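Local coordinates for proline dehydrogenase (PDB 3HAZ), which probably oxidises proline to glutamate in two steps, using an FAD-dependent proline dehydrogenase and an NAD-dependent aldehyde dehydrogenase joined in one chain, at residues E20-L25 / K369-L374; R24-S29 / R486-I491; V654-W659 / A721-P726; A729-T734 / R741-A746. All coordinates share one frame; numbering follows the deposited sequence.

Contact 1 (E20-L25 / K369-L374); sequences EIAARL and KAMTDL. With FAD (flavin-adenine dinucleotide), chain C; SO4 (sulfate ion), chain F.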
# COMPACT_ATOMS: atom_id res chain seq x y z
N GLU A 20 10.28 11.03 32.27
CA GLU A 20 10.46 11.96 33.38
C GLU A 20 11.93 12.07 33.79
O GLU A 20 12.39 13.14 34.21
CB GLU A 20 9.60 11.54 34.57
CG GLU A 20 8.11 11.56 34.26
CD GLU A 20 7.24 11.16 35.44
OE1 GLU A 20 7.75 10.45 36.34
OE2 GLU A 20 6.06 11.55 35.47
N ILE A 21 12.67 10.97 33.68
CA ILE A 21 14.10 11.01 33.96
C ILE A 21 14.80 11.83 32.88
O ILE A 21 15.61 12.71 33.18
CB ILE A 21 14.72 9.58 34.04
CG1 ILE A 21 14.20 8.85 35.28
CG2 ILE A 21 16.24 9.65 34.08
CD1 ILE A 21 14.65 7.42 35.39
N ALA A 22 14.46 11.57 31.62
CA ALA A 22 15.01 12.31 30.50
C ALA A 22 14.70 13.81 30.60
O ALA A 22 15.48 14.64 30.14
CB ALA A 22 14.50 11.75 29.18
N ALA A 23 13.56 14.15 31.20
CA ALA A 23 13.17 15.55 31.33
C ALA A 23 14.12 16.29 32.27
O ALA A 23 14.24 17.51 32.21
CB ALA A 23 11.72 15.67 31.82
N ARG A 24 14.80 15.54 33.13
CA ARG A 24 15.79 16.12 34.03
C ARG A 24 17.19 16.09 33.40
O ARG A 24 17.90 17.09 33.40
CB ARG A 24 15.82 15.39 35.37
CG ARG A 24 14.48 15.31 36.10
CD ARG A 24 14.62 14.59 37.44
NE ARG A 24 15.24 13.27 37.32
CZ ARG A 24 16.51 13.00 37.64
NH1 ARG A 24 17.29 13.95 38.12
NH2 ARG A 24 16.99 11.77 37.49
N LEU A 25 17.56 14.93 32.85
CA LEU A 25 18.92 14.72 32.35
C LEU A 25 19.27 15.52 31.10
O LEU A 25 20.42 15.92 30.92
CB LEU A 25 19.17 13.23 32.07
CG LEU A 25 18.94 12.23 33.21
CD1 LEU A 25 19.25 10.83 32.72
CD2 LEU A 25 19.77 12.58 34.45
N LYS A 369 20.31 3.16 24.38
CA LYS A 369 21.72 3.21 24.75
C LYS A 369 22.15 4.63 25.13
O LYS A 369 22.92 4.84 26.08
CB LYS A 369 22.58 2.65 23.61
CG LYS A 369 23.97 2.15 24.02
CD LYS A 369 24.99 3.27 24.06
CE LYS A 369 26.40 2.74 24.22
NZ LYS A 369 27.42 3.82 24.08
N ALA A 370 21.63 5.61 24.39
CA ALA A 370 21.94 7.02 24.64
C ALA A 370 21.49 7.47 26.02
O ALA A 370 22.08 8.37 26.61
CB ALA A 370 21.33 7.91 23.57
N MET A 371 20.42 6.86 26.54
CA MET A 371 19.95 7.17 27.89
C MET A 371 20.92 6.64 28.94
O MET A 371 21.14 7.27 29.98
CB MET A 371 18.53 6.63 28.12
CG MET A 371 17.42 7.47 27.49
SD MET A 371 17.30 9.14 28.19
CE MET A 371 16.62 8.85 29.82
N THR A 372 21.50 5.47 28.68
CA THR A 372 22.52 4.95 29.58
C THR A 372 23.73 5.87 29.56
O THR A 372 24.31 6.18 30.61
CB THR A 372 22.95 3.51 29.20
OG1 THR A 372 21.91 2.60 29.58
CG2 THR A 372 24.24 3.13 29.92
N ASP A 373 24.11 6.32 28.37
CA ASP A 373 25.25 7.21 28.21
C ASP A 373 25.01 8.54 28.92
O ASP A 373 25.90 9.07 29.57
CB ASP A 373 25.56 7.43 26.73
CG ASP A 373 26.37 6.30 26.13
OD1 ASP A 373 26.90 5.46 26.89
OD2 ASP A 373 26.47 6.23 24.88
N LEU A 374 23.79 9.08 28.79
CA LEU A 374 23.41 10.28 29.51
C LEU A 374 23.46 10.10 31.02
O LEU A 374 23.99 10.94 31.74
CB LEU A 374 21.98 10.71 29.14
CG LEU A 374 21.77 11.60 27.92
CD1 LEU A 374 20.30 11.98 27.84
CD2 LEU A 374 22.64 12.85 28.00
PA FAD C . 29.70 1.42 25.52
O1A FAD C . 29.77 0.76 24.03
O2A FAD C . 29.78 2.88 25.49
O5B FAD C . 28.29 1.00 26.21
C5B FAD C . 27.96 -0.36 26.24
C4B FAD C . 26.77 -0.57 27.18
O4B FAD C . 25.61 0.43 27.19
C3B FAD C . 26.35 -1.78 27.78
O3B FAD C . 27.33 -2.62 28.36
C2B FAD C . 25.10 -1.41 28.53
O2B FAD C . 25.21 -1.24 29.93
C1B FAD C . 24.53 -0.25 27.79
N9A FAD C . 23.56 -0.52 26.74
C8A FAD C . 23.75 -1.21 25.55
N7A FAD C . 22.57 -1.17 24.85
C5A FAD C . 21.64 -0.44 25.63
C6A FAD C . 20.20 -0.07 25.41
N6A FAD C . 19.51 -0.48 24.19
N1A FAD C . 19.55 0.64 26.31
C2A FAD C . 20.20 1.06 27.49
N3A FAD C . 21.58 0.70 27.70
C4A FAD C . 22.26 -0.04 26.76
N1 FAD C . 29.09 -4.05 34.82
C2 FAD C . 28.25 -4.52 35.80
O2 FAD C . 26.91 -4.68 35.51
N3 FAD C . 28.77 -4.88 37.09
C4 FAD C . 30.10 -4.75 37.35
O4 FAD C . 30.60 -5.04 38.63
C4X FAD C . 30.99 -4.26 36.33
N5 FAD C . 32.45 -4.11 36.61
C5X FAD C . 33.32 -3.63 35.59
C6 FAD C . 34.75 -3.49 35.86
C7 FAD C . 35.61 -3.00 34.85
C7M FAD C . 37.10 -2.88 35.13
C8 FAD C . 35.06 -2.63 33.52
C8M FAD C . 35.97 -2.11 32.39
C9 FAD C . 33.69 -2.77 33.27
C9A FAD C . 32.79 -3.28 34.32
N10 FAD C . 31.35 -3.42 34.06
C10 FAD C . 30.48 -3.92 35.10
C1' FAD C . 30.71 -2.91 32.80
C2' FAD C . 30.57 -3.93 31.64
O2' FAD C . 31.41 -5.06 31.88
C3' FAD C . 30.88 -3.22 30.31
O3' FAD C . 32.29 -3.07 30.16
C4' FAD C . 30.20 -1.81 30.20
O4' FAD C . 28.86 -1.72 30.55
C5' FAD C . 30.49 -1.13 28.84
O5' FAD C . 30.39 0.28 28.89
P FAD C . 31.36 1.16 27.86
O1P FAD C . 31.18 2.78 28.19
O2P FAD C . 32.75 0.72 28.00
O3P FAD C . 30.92 0.74 26.35
S SO4 F . 20.11 5.02 20.53
O1 SO4 F . 19.94 6.30 19.83
O2 SO4 F . 18.83 4.32 20.62
O3 SO4 F . 21.06 4.20 19.78
O4 SO4 F . 20.61 5.29 21.87
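Helix 369-384 belongs to the FAD site of the proline dehydrogenase barrel, and helix 18-28, from the N-terminal end of the chain, packs on it through M371. The segments 20-25 and 369-374 run at 49° to each other, with their axes 11.2 Å apart. No hydrogen bond joins them. The methyl end of M371 does the touching. Its CE lies 3.6 Å from CB of A22, and I21 CG2 and L25 CD1 stand farther off, each 4.4 Å from that same CE. The M371 chain starts with CG anti to the carbonyl carbon (chi1 -78°) and bends at chi2 and chi3, which carries the methyl over to A22. The small A22 lets the thioether end come close to helix 18-28.

Other residues of the same helix turn hold the cofactor. T372 OG1 donates to the adenine atom N3A of FAD at 2.7 Å. K369 NZ donates to the phosphate oxygen O2A at 2.9 Å. It also forms a salt bridge with D373 OD2, 2.7 Å away, on the syn side of the carboxylate. D373 OD1 has a second cationic partner in K344, so the carboxylate probably steadies both lysines. A sulfate ion, probably from the crystallisation liquor, takes a bond from A370 N. The arrangement is that of a barrel helix with one side on the FAD and another under an N-terminal helix.

Contact 2 (R24-S29 / R486-I491); sequences RLLPAS and RPADAI
With CG anti to the carbonyl carbon (chi1 -76°) and an extended chi2, the L26 side chain sends its two methyls to the short helix 487-491. CD2 packs on A488, 3.8 Å from its CB and as near to its CA. CD1 goes to the branch methyl of I491, with 4.1 Å between L26 CD1 and I491 CG2. The L26 and I491 side chains cross obliquely.

S29 also touches A488. Its OG sits between the backbone N and the carbonyl carbon (chi1 76°) and turns back to donate to L26 O at 2.8 Å. The donor is tilted 25° from the carbonyl plane. The same OG lies 3.6 Å from A488 CB, a contact of van der Waals type. Without the hydroxyl, as in an alanine, L26 O is likely to lose this bond and a gap to open beside the A488 methyl.

L26 and P487 both also touch L374, and I491 touches A370, both on helix 369-384. R486 forms a salt bridge with E36 of helix 33-50. The contact is a small apolar helix-helix interface at the C-terminal end of helix 18-28, on the outside of the proline dehydrogenase barrel.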
# COMPACT_ATOMS: atom_id res chain seq x y z
N ARG A 24 14.80 15.54 33.13
CA ARG A 24 15.79 16.12 34.03
C ARG A 24 17.19 16.09 33.40
O ARG A 24 17.90 17.09 33.40
CB ARG A 24 15.82 15.39 35.37
CG ARG A 24 14.48 15.31 36.10
CD ARG A 24 14.62 14.59 37.44
NE ARG A 24 15.24 13.27 37.32
CZ ARG A 24 16.51 13.00 37.64
NH1 ARG A 24 17.29 13.95 38.12
NH2 ARG A 24 16.99 11.77 37.49
N LEU A 25 17.56 14.93 32.85
CA LEU A 25 18.92 14.72 32.35
C LEU A 25 19.27 15.52 31.10
O LEU A 25 20.42 15.92 30.92
CB LEU A 25 19.17 13.23 32.07
CG LEU A 25 18.94 12.23 33.21
CD1 LEU A 25 19.25 10.83 32.72
CD2 LEU A 25 19.77 12.58 34.45
N LEU A 26 18.29 15.74 30.22
CA LEU A 26 18.56 16.42 28.96
C LEU A 26 19.01 17.88 29.13
O LEU A 26 20.03 18.28 28.57
CB LEU A 26 17.36 16.34 28.01
CG LEU A 26 17.14 14.99 27.30
CD1 LEU A 26 15.82 14.99 26.54
CD2 LEU A 26 18.28 14.67 26.37
N PRO A 27 18.27 18.67 29.91
CA PRO A 27 18.72 20.06 30.09
C PRO A 27 20.05 20.12 30.84
O PRO A 27 20.92 20.90 30.47
CB PRO A 27 17.60 20.70 30.92
CG PRO A 27 16.40 19.82 30.69
CD PRO A 27 16.94 18.44 30.51
N ALA A 28 20.19 19.31 31.88
CA ALA A 28 21.38 19.34 32.72
C ALA A 28 22.65 18.91 31.97
O ALA A 28 23.76 19.20 32.42
CB ALA A 28 21.18 18.48 33.97
N SER A 29 22.48 18.23 30.84
CA SER A 29 23.62 17.72 30.09
C SER A 29 24.31 18.82 29.29
O SER A 29 25.41 18.62 28.78
CB SER A 29 23.19 16.60 29.13
OG SER A 29 22.52 17.14 28.00
N ARG A 486 26.74 13.41 20.53
CA ARG A 486 26.34 13.53 21.93
C ARG A 486 25.03 12.78 22.20
O ARG A 486 24.12 12.80 21.37
CB ARG A 486 26.25 14.99 22.36
CG ARG A 486 27.53 15.52 23.01
CD ARG A 486 28.79 15.10 22.25
NE ARG A 486 29.89 16.04 22.43
CZ ARG A 486 30.92 16.15 21.60
NH1 ARG A 486 31.01 15.37 20.53
NH2 ARG A 486 31.88 17.04 21.83
N PRO A 487 24.96 12.10 23.35
CA PRO A 487 23.79 11.30 23.73
C PRO A 487 22.50 12.12 23.71
O PRO A 487 21.47 11.64 23.22
CB PRO A 487 24.13 10.84 25.15
CG PRO A 487 25.63 10.77 25.15
CD PRO A 487 26.07 11.94 24.31
N ALA A 488 22.55 13.34 24.25
CA ALA A 488 21.39 14.22 24.25
C ALA A 488 20.86 14.46 22.83
O ALA A 488 19.65 14.62 22.63
CB ALA A 488 21.72 15.54 24.93
N ASP A 489 21.75 14.48 21.85
CA ASP A 489 21.34 14.74 20.47
C ASP A 489 20.73 13.51 19.81
O ASP A 489 20.08 13.62 18.77
CB ASP A 489 22.52 15.26 19.65
CG ASP A 489 22.94 16.65 20.06
OD1 ASP A 489 22.07 17.41 20.55
OD2 ASP A 489 24.13 16.99 19.91
N ALA A 490 20.95 12.35 20.42
CA ALA A 490 20.36 11.11 19.92
C ALA A 490 18.94 10.97 20.46
O ALA A 490 18.06 10.43 19.78
CB ALA A 490 21.21 9.92 20.33
N ILE A 491 18.74 11.44 21.69
CA ILE A 491 17.44 11.38 22.35
C ILE A 491 16.52 12.53 21.92
O ILE A 491 15.35 12.33 21.64
CB ILE A 491 17.60 11.39 23.89
CG1 ILE A 491 18.42 10.19 24.37
CG2 ILE A 491 16.24 11.41 24.58
CD1 ILE A 491 17.91 8.86 23.87

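Contact 3 (V654-W659 / A721-P726); sequences VAISPW and ALTAHP. With NAD (nicotinamide-adenine-dinucleotide), chain D.
This contact is part of the NAD site of the aldehyde dehydrogenase section, where strand 641-656 ends in a loop that follows the dinucleotide and helix 716-724 packs beside the strand. V654 and I656 both point toward the helix. V654 meets L722 through one branch, with its CG1 3.8 Å from L722 CB. I656 CD1 meets the T723 methyl, with 3.6 Å between CD1 and CG2, the side chains at about a right angle. T723 CG2 is anti to its carbonyl carbon, while OG1 (chi1 61°) turns back to the helix and bonds to A720 O. The methyl is thus the end offered to I656.

I656 also touches the cofactor. Its CD1 is 3.6 Å from the adenine atom N3A of NAD, and its CG2 packs against the adenosine ribose. The T723 methyl and the ribose would probably both lose their apolar neighbour if an alanine, with neither outer branch, stood at I656.

Beyond the strand, S657 O accepts a bond from O3B of the ribose at 2.8 Å. P658 CG lies 3.7 Å from C5N of the nicotinamide ring. The W659 indole meets the phosphate oxygen O1N of NAD at its edge, near the ring plane. The NE1 bond to it is weak, 3.1 Å long with an angle of 138° at the hydrogen.

Strand 730-734 pairs in parallel with this strand on one side and strand 679-683 on the other. Helix 664-675 touches A655 and S657, and helix 549-567 packs on L722.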
# COMPACT_ATOMS: atom_id res chain seq x y z
N VAL A 654 -18.07 -32.32 30.15
CA VAL A 654 -17.61 -32.68 31.48
C VAL A 654 -16.14 -32.32 31.59
O VAL A 654 -15.33 -32.77 30.78
CB VAL A 654 -17.79 -34.19 31.72
CG1 VAL A 654 -17.19 -34.61 33.06
CG2 VAL A 654 -19.26 -34.56 31.64
N ALA A 655 -15.80 -31.48 32.56
CA ALA A 655 -14.41 -31.08 32.79
C ALA A 655 -13.90 -31.69 34.09
O ALA A 655 -14.49 -31.50 35.15
CB ALA A 655 -14.28 -29.57 32.83
N ILE A 656 -12.81 -32.44 33.99
CA ILE A 656 -12.23 -33.10 35.16
C ILE A 656 -10.77 -32.66 35.31
O ILE A 656 -9.99 -32.79 34.37
CB ILE A 656 -12.30 -34.64 35.02
CG1 ILE A 656 -13.76 -35.10 34.99
CG2 ILE A 656 -11.53 -35.31 36.14
CD1 ILE A 656 -13.93 -36.55 34.60
N SER A 657 -10.43 -32.14 36.48
CA SER A 657 -9.13 -31.50 36.68
C SER A 657 -8.35 -32.10 37.85
O SER A 657 -8.95 -32.71 38.74
CB SER A 657 -9.34 -30.00 36.90
OG SER A 657 -10.30 -29.77 37.92
N PRO A 658 -7.02 -31.90 37.86
CA PRO A 658 -6.13 -32.44 38.89
C PRO A 658 -5.89 -31.44 40.03
O PRO A 658 -6.34 -30.30 39.96
CB PRO A 658 -4.80 -32.63 38.14
CG PRO A 658 -4.91 -31.81 36.86
CD PRO A 658 -6.26 -31.15 36.85
N TRP A 659 -5.16 -31.89 41.05
CA TRP A 659 -4.90 -31.09 42.24
C TRP A 659 -3.66 -30.20 42.13
O TRP A 659 -3.48 -29.28 42.93
CB TRP A 659 -4.76 -32.01 43.46
CG TRP A 659 -3.76 -33.10 43.24
CD1 TRP A 659 -4.03 -34.39 42.87
CD2 TRP A 659 -2.34 -33.00 43.36
NE1 TRP A 659 -2.86 -35.10 42.75
CE2 TRP A 659 -1.81 -34.27 43.05
CE3 TRP A 659 -1.47 -31.97 43.70
CZ2 TRP A 659 -0.43 -34.53 43.07
CZ3 TRP A 659 -0.10 -32.23 43.72
CH2 TRP A 659 0.40 -33.50 43.40
N ALA A 721 -19.50 -41.15 37.25
CA ALA A 721 -20.91 -40.95 36.98
C ALA A 721 -21.12 -39.89 35.89
O ALA A 721 -21.98 -40.04 35.02
CB ALA A 721 -21.64 -40.56 38.25
N LEU A 722 -20.34 -38.82 35.95
CA LEU A 722 -20.43 -37.75 34.96
C LEU A 722 -20.04 -38.25 33.57
O LEU A 722 -20.76 -38.01 32.61
CB LEU A 722 -19.54 -36.56 35.35
CG LEU A 722 -19.90 -35.84 36.65
CD1 LEU A 722 -18.99 -34.64 36.87
CD2 LEU A 722 -21.35 -35.41 36.64
N THR A 723 -18.91 -38.94 33.47
CA THR A 723 -18.42 -39.40 32.17
C THR A 723 -19.30 -40.49 31.56
O THR A 723 -19.30 -40.70 30.35
CB THR A 723 -16.96 -39.89 32.23
OG1 THR A 723 -16.85 -41.00 33.13
CG2 THR A 723 -16.04 -38.77 32.70
N ALA A 724 -20.04 -41.20 32.41
CA ALA A 724 -20.88 -42.29 31.93
C ALA A 724 -22.25 -41.80 31.48
O ALA A 724 -22.97 -42.50 30.77
CB ALA A 724 -21.01 -43.37 33.01
N HIS A 725 -22.62 -40.58 31.88
CA HIS A 725 -23.92 -40.02 31.53
C HIS A 725 -24.13 -39.98 30.01
O HIS A 725 -23.30 -39.45 29.28
CB HIS A 725 -24.09 -38.62 32.12
CG HIS A 725 -25.51 -38.16 32.19
ND1 HIS A 725 -26.24 -37.83 31.07
CD2 HIS A 725 -26.33 -37.98 33.25
CE1 HIS A 725 -27.46 -37.47 31.44
NE2 HIS A 725 -27.54 -37.55 32.76
N PRO A 726 -25.26 -40.53 29.54
CA PRO A 726 -25.57 -40.65 28.11
C PRO A 726 -25.73 -39.32 27.37
O PRO A 726 -25.60 -39.29 26.14
CB PRO A 726 -26.91 -41.40 28.10
CG PRO A 726 -27.48 -41.16 29.47
CD PRO A 726 -26.27 -41.23 30.35
PA NAD D . -5.82 -38.62 38.70
O1A NAD D . -5.90 -39.65 37.42
O2A NAD D . -5.48 -39.37 39.92
O5B NAD D . -7.32 -37.91 38.86
C5B NAD D . -7.51 -36.58 38.41
C4B NAD D . -9.01 -36.25 38.26
O4B NAD D . -9.83 -37.32 37.67
C3B NAD D . -9.77 -35.95 39.61
O3B NAD D . -10.56 -34.80 39.72
C2B NAD D . -10.34 -37.32 39.94
O2B NAD D . -11.17 -37.49 41.07
C1B NAD D . -10.82 -37.73 38.62
N9A NAD D . -11.02 -39.18 38.54
C8A NAD D . -10.39 -40.15 39.26
N7A NAD D . -10.90 -41.41 38.84
C5A NAD D . -11.86 -41.18 37.83
C6A NAD D . -12.65 -42.05 37.08
N6A NAD D . -12.55 -43.48 37.30
N1A NAD D . -13.50 -41.55 36.15
C2A NAD D . -13.59 -40.19 35.94
N3A NAD D . -12.81 -39.33 36.68
C4A NAD D . -11.94 -39.83 37.62
O3 NAD D . -4.72 -37.39 38.41
PN NAD D . -4.16 -36.46 39.68
O1N NAD D . -3.63 -37.46 40.90
O2N NAD D . -5.24 -35.59 40.17
O5D NAD D . -2.89 -35.50 39.17
C5D NAD D . -1.64 -36.10 38.87
C4D NAD D . -1.54 -36.57 37.40
O4D NAD D . -2.13 -35.66 36.37
C3D NAD D . -0.13 -36.98 36.78
O3D NAD D . 0.04 -38.27 36.25
C2D NAD D . 0.13 -35.76 35.86
O2D NAD D . 1.28 -35.69 35.04
C1D NAD D . -1.22 -35.53 35.30
N1N NAD D . -1.27 -34.15 34.80
C2N NAD D . -0.98 -33.91 33.44
C3N NAD D . -1.01 -32.54 32.93
C7N NAD D . -0.70 -32.28 31.45
O7N NAD D . -0.93 -31.21 30.99
N7N NAD D . -0.27 -33.36 30.59
C4N NAD D . -1.35 -31.42 33.84
C5N NAD D . -1.64 -31.66 35.19
C6N NAD D . -1.61 -33.05 35.70

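Contact 4 (A729-T734 / R741-A746); sequences AGVVFT and RSINRA. With NAD (nicotinamide-adenine-dinucleotide), chain D.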
# COMPACT_ATOMS: atom_id res chain seq x y z
N ALA A 729 -21.64 -34.35 25.77
CA ALA A 729 -21.15 -34.16 24.40
C ALA A 729 -19.63 -34.26 24.28
O ALA A 729 -19.07 -34.16 23.18
CB ALA A 729 -21.62 -32.81 23.87
N GLY A 730 -18.96 -34.45 25.40
CA GLY A 730 -17.51 -34.55 25.37
C GLY A 730 -16.90 -34.42 26.75
O GLY A 730 -17.56 -34.00 27.70
N VAL A 731 -15.63 -34.80 26.84
CA VAL A 731 -14.90 -34.80 28.10
C VAL A 731 -13.51 -34.18 27.92
O VAL A 731 -12.74 -34.57 27.04
CB VAL A 731 -14.78 -36.22 28.66
CG1 VAL A 731 -13.86 -36.25 29.88
CG2 VAL A 731 -16.16 -36.79 29.01
N VAL A 732 -13.20 -33.20 28.76
CA VAL A 732 -11.86 -32.64 28.82
C VAL A 732 -11.26 -33.04 30.16
O VAL A 732 -11.78 -32.70 31.22
CB VAL A 732 -11.87 -31.10 28.61
CG1 VAL A 732 -12.80 -30.44 29.61
CG2 VAL A 732 -10.45 -30.52 28.69
N PHE A 733 -10.17 -33.81 30.10
CA PHE A 733 -9.58 -34.42 31.29
C PHE A 733 -8.09 -34.15 31.43
O PHE A 733 -7.34 -34.21 30.46
CB PHE A 733 -9.82 -35.94 31.24
CG PHE A 733 -9.05 -36.71 32.28
CD1 PHE A 733 -9.57 -36.87 33.55
CD2 PHE A 733 -7.83 -37.27 31.97
CE1 PHE A 733 -8.87 -37.58 34.51
CE2 PHE A 733 -7.12 -37.98 32.92
CZ PHE A 733 -7.64 -38.14 34.19
N THR A 734 -7.66 -33.86 32.65
CA THR A 734 -6.24 -33.82 32.95
C THR A 734 -5.98 -34.60 34.22
O THR A 734 -6.56 -34.31 35.27
CB THR A 734 -5.71 -32.39 33.11
OG1 THR A 734 -5.91 -31.67 31.88
CG2 THR A 734 -4.24 -32.41 33.42
N ARG A 741 -7.69 -43.77 30.40
CA ARG A 741 -8.09 -44.98 29.70
C ARG A 741 -9.43 -45.50 30.21
O ARG A 741 -10.25 -46.01 29.44
CB ARG A 741 -7.03 -46.08 29.85
CG ARG A 741 -5.80 -45.86 28.99
CD ARG A 741 -5.07 -47.17 28.78
NE ARG A 741 -4.47 -47.65 30.02
CZ ARG A 741 -3.29 -47.26 30.47
NH1 ARG A 741 -2.57 -46.38 29.78
NH2 ARG A 741 -2.81 -47.74 31.61
N SER A 742 -9.65 -45.39 31.51
CA SER A 742 -10.90 -45.80 32.12
C SER A 742 -12.06 -44.94 31.60
O SER A 742 -13.12 -45.46 31.25
CB SER A 742 -10.81 -45.70 33.65
OG SER A 742 -12.10 -45.72 34.24
N ILE A 743 -11.83 -43.63 31.54
CA ILE A 743 -12.82 -42.71 30.98
C ILE A 743 -13.09 -43.04 29.52
O ILE A 743 -14.24 -43.12 29.09
CB ILE A 743 -12.36 -41.25 31.10
CG1 ILE A 743 -12.56 -40.75 32.53
CG2 ILE A 743 -13.13 -40.37 30.11
CD1 ILE A 743 -11.77 -39.49 32.85
N ASN A 744 -12.02 -43.23 28.76
CA ASN A 744 -12.14 -43.56 27.34
C ASN A 744 -12.97 -44.81 27.12
O ASN A 744 -13.81 -44.86 26.21
CB ASN A 744 -10.75 -43.71 26.71
CG ASN A 744 -10.79 -43.64 25.20
OD1 ASN A 744 -11.64 -42.95 24.62
ND2 ASN A 744 -9.88 -44.35 24.54
N ARG A 745 -12.76 -45.83 27.95
CA ARG A 745 -13.52 -47.07 27.85
C ARG A 745 -14.99 -46.85 28.16
O ARG A 745 -15.86 -47.36 27.46
CB ARG A 745 -12.93 -48.16 28.74
CG ARG A 745 -11.71 -48.84 28.13
CD ARG A 745 -10.78 -49.43 29.17
NE ARG A 745 -9.45 -49.67 28.60
CZ ARG A 745 -8.37 -50.00 29.30
NH1 ARG A 745 -7.21 -50.19 28.69
NH2 ARG A 745 -8.46 -50.14 30.62
N ALA A 746 -15.28 -46.08 29.21
CA ALA A 746 -16.66 -45.77 29.57
C ALA A 746 -17.36 -45.03 28.43
O ALA A 746 -18.53 -45.28 28.14
CB ALA A 746 -16.73 -44.98 30.87
PA NAD D . -5.82 -38.62 38.70
O1A NAD D . -5.90 -39.65 37.42
O2A NAD D . -5.48 -39.37 39.92
O5B NAD D . -7.32 -37.91 38.86
C5B NAD D . -7.51 -36.58 38.41
C4B NAD D . -9.01 -36.25 38.26
O4B NAD D . -9.83 -37.32 37.67
C3B NAD D . -9.77 -35.95 39.61
O3B NAD D . -10.56 -34.80 39.72
C2B NAD D . -10.34 -37.32 39.94
O2B NAD D . -11.17 -37.49 41.07
C1B NAD D . -10.82 -37.73 38.62
N9A NAD D . -11.02 -39.18 38.54
C8A NAD D . -10.39 -40.15 39.26
N7A NAD D . -10.90 -41.41 38.84
C5A NAD D . -11.86 -41.18 37.83
C6A NAD D . -12.65 -42.05 37.08
N6A NAD D . -12.55 -43.48 37.30
N1A NAD D . -13.50 -41.55 36.15
C2A NAD D . -13.59 -40.19 35.94
N3A NAD D . -12.81 -39.33 36.68
C4A NAD D . -11.94 -39.83 37.62
O3 NAD D . -4.72 -37.39 38.41
PN NAD D . -4.16 -36.46 39.68
O1N NAD D . -3.63 -37.46 40.90
O2N NAD D . -5.24 -35.59 40.17
O5D NAD D . -2.89 -35.50 39.17
C5D NAD D . -1.64 -36.10 38.87
C4D NAD D . -1.54 -36.57 37.40
O4D NAD D . -2.13 -35.66 36.37
C3D NAD D . -0.13 -36.98 36.78
O3D NAD D . 0.04 -38.27 36.25
C2D NAD D . 0.13 -35.76 35.86
O2D NAD D . 1.28 -35.69 35.04
C1D NAD D . -1.22 -35.53 35.30
N1N NAD D . -1.27 -34.15 34.80
C2N NAD D . -0.98 -33.91 33.44
C3N NAD D . -1.01 -32.54 32.93
C7N NAD D . -0.70 -32.28 31.45
O7N NAD D . -0.93 -31.21 30.99
N7N NAD D . -0.27 -33.36 30.59
C4N NAD D . -1.35 -31.42 33.84
C5N NAD D . -1.64 -31.66 35.19
C6N NAD D . -1.61 -33.05 35.70
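V731 and F733 of strand 730-734 pack on I743 of helix 737-749, within a beta-alpha-beta unit that continues into strand 757-760, in the NAD-binding part of the aldehyde dehydrogenase section. V731 points toward the helix, just after G730, where a side chain would collide with A729 O. The V731 atom CG1 is the branch that meets the helix, and it lies 4.2 Å from I743 CG2. V732 packs on A655 of the neighbouring strand 641-656.

F733 again points toward the helix. Its CG is anti to the backbone N (chi1 170°), which carries the ring over to I743. The ring atom CD1 lies 3.5 Å from I743 CD1. F733 also borders the cofactor: CE1 is 3.3 Å from O4B of NAD, which sits at the ring edge near its plane. I743 touches the cofactor as well as the strand: its CG1 lies 3.6 Å from C2A of the adenine. T734, the last residue of the strand, lies beside the nicotinamide, and its OG1 bonds to Q669.

On the outer side of helix 737-749, R745 reaches a second subunit, where it forms a salt bridge with D751 of that chain. Within its own helix, R741 CB covers the middle of one face of the R745 guanidinium, 4.2 Å from its plane.

Overall arrangement
The contacts form two pairs, one at each cofactor. Contacts 1 and 2 start from the same helix 18-28, and their centres are 6 Å apart. They touch where helix 487-491 meets helix 369-384, so residues from near the N-terminus and from helix 487-491, far along the chain, come together beside the FAD site. Contacts 3 and 4 follow later in the chain, with centres 7 Å apart. They share one sheet, in which strands 641-656 and 730-734 are parallel neighbours, and both touch NAD. The pairs lie on opposite sides of the chain's centre, about 58 to 64 Å between centres. This separation reflects two catalytic sections in one polypeptide.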